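Local coordinates for segregation and condensation protein A (Bacillus subtilis, PDB 5H66) that serves as the kleisin subunit of the bacterial SMC condensin complex and is thought to take part in chromosome organisation and segregation, at residues C[49-52]-C[53-56]. Residues are numbered along the deposited sequence; the frame is centred on the assembly and turned at random.
Sequences VLEL and MKNQ
Met53 reaches back along helix 39-54 to Val49 and Leu50, the preceding turn. Its CG stands beside the backbone N (chi1 -66°), which carries the chain over the Val49 carbonyl, CG lying 3.1 Å from Val49 O. The sulfur then touches two aliphatic branches: Val49 CG1 meets SD at 4.1 Å, the two side chains slanting across each other, and Leu50 CD2 lies 4.3 Å from SD. This buried flank continues into the sheet, where Val49 and Met53 both pack on Ile60. An alanine in place of Met53 would probably open a gap beside Val49 and Leu50 and cost Ile60 part of its cover. Along the backbone, Met53 N bonds Val49 O at 2.8 Å, nearly straight at 164°; further on, Asn55 N bonds Glu51 O less directly, at 142°. The helix ends here in a Schellman motif: Gln56, with positive phi, is the C-prime residue, its N bonds Met53 O at 3.2 Å, and Leu57 N reaches back to Leu52 O. The more open flank is looser. Glu51 and extended Lys54 run side by side in the same direction; Glu51 OE2 lies 3.7 Å from Lys54 CD and 4.2 Å from Lys54 NZ, beyond a salt bridge, although the opposite charges probably still attract weakly.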
loop_
_atom_site.group_PDB
_atom_site.type_symbol
_atom_site.label_atom_id
_atom_site.label_comp_id
_atom_site.label_asym_id
_atom_site.label_seq_id
_atom_site.Cartn_x
_atom_site.Cartn_y
_atom_site.Cartn_z
ATOM N N VAL C 49 5.143 -22.815 13.526
ATOM C CA VAL C 49 4.140 -22.714 14.585
ATOM C C VAL C 49 2.835 -22.148 14.039
ATOM O O VAL C 49 1.747 -22.637 14.365
ATOM C CB VAL C 49 4.682 -21.873 15.756
ATOM C CG1 VAL C 49 3.611 -21.695 16.814
ATOM C CG2 VAL C 49 5.910 -22.531 16.356
ATOM N N LEU C 50 2.918 -21.111 13.197
ATOM C CA LEU C 50 1.707 -20.561 12.592
ATOM C C LEU C 50 0.979 -21.614 11.767
ATOM O O LEU C 50 -0.255 -21.678 11.778
ATOM C CB LEU C 50 2.048 -19.352 11.721
ATOM C CG LEU C 50 2.771 -18.178 12.376
ATOM C CD1 LEU C 50 3.281 -17.217 11.304
ATOM C CD2 LEU C 50 1.860 -17.456 13.345
ATOM N N GLU C 51 1.726 -22.451 11.042
ATOM C CA GLU C 51 1.084 -23.486 10.240
ATOM C C GLU C 51 0.467 -24.564 11.124
ATOM O O GLU C 51 -0.616 -25.078 10.821
ATOM C CB GLU C 51 2.088 -24.098 9.265
ATOM C CG GLU C 51 1.445 -24.846 8.105
ATOM C CD GLU C 51 0.786 -23.915 7.111
ATOM O OE1 GLU C 51 1.342 -22.821 6.867
ATOM O OE2 GLU C 51 -0.282 -24.275 6.571
ATOM N N LEU C 52 1.142 -24.918 12.221
ATOM C CA LEU C 52 0.578 -25.895 13.148
ATOM C C LEU C 52 -0.691 -25.361 13.799
ATOM O O LEU C 52 -1.656 -26.107 14.000
ATOM C CB LEU C 52 1.614 -26.275 14.206
ATOM C CG LEU C 52 2.751 -27.168 13.699
ATOM C CD1 LEU C 52 3.929 -27.124 14.647
ATOM C CD2 LEU C 52 2.265 -28.595 13.505
ATOM N N MET C 53 -0.707 -24.063 14.126
ATOM C CA MET C 53 -1.928 -23.430 14.611
ATOM C C MET C 53 -3.056 -23.553 13.593
ATOM O O MET C 53 -4.213 -23.788 13.963
ATOM C CB MET C 53 -1.662 -21.956 14.932
ATOM C CG MET C 53 -0.703 -21.736 16.081
ATOM S SD MET C 53 -0.086 -20.040 16.217
ATOM C CE MET C 53 -1.549 -19.196 16.813
ATOM N N LYS C 54 -2.737 -23.395 12.305
ATOM C CA LYS C 54 -3.764 -23.464 11.271
ATOM C C LYS C 54 -4.308 -24.880 11.107
ATOM O O LYS C 54 -5.471 -25.057 10.730
ATOM C CB LYS C 54 -3.204 -22.949 9.944
ATOM C CG LYS C 54 -4.229 -22.855 8.828
ATOM C CD LYS C 54 -3.556 -22.816 7.465
ATOM C CE LYS C 54 -4.570 -23.015 6.348
ATOM N NZ LYS C 54 -3.950 -22.886 5.002
ATOM N N ASN C 55 -3.489 -25.892 11.374
ATOM C CA ASN C 55 -3.918 -27.281 11.292
ATOM C C ASN C 55 -4.446 -27.810 12.618
ATOM O O ASN C 55 -4.586 -29.028 12.773
ATOM C CB ASN C 55 -2.768 -28.159 10.794
ATOM C CG ASN C 55 -2.341 -27.804 9.385
ATOM O OD1 ASN C 55 -3.118 -27.240 8.610
ATOM N ND2 ASN C 55 -1.098 -28.128 9.044
ATOM N N GLN C 56 -4.727 -26.922 13.577
ATOM C CA GLN C 56 -5.387 -27.283 14.833
ATOM C C GLN C 56 -4.615 -28.363 15.589
ATOM O O GLN C 56 -5.203 -29.244 16.218
ATOM C CB GLN C 56 -6.834 -27.722 14.584
ATOM C CG GLN C 56 -7.626 -26.799 13.662
ATOM C CD GLN C 56 -8.700 -26.010 14.395
ATOM O OE1 GLN C 56 -8.461 -25.461 15.473
ATOM N NE2 GLN C 56 -9.893 -25.945 13.809
#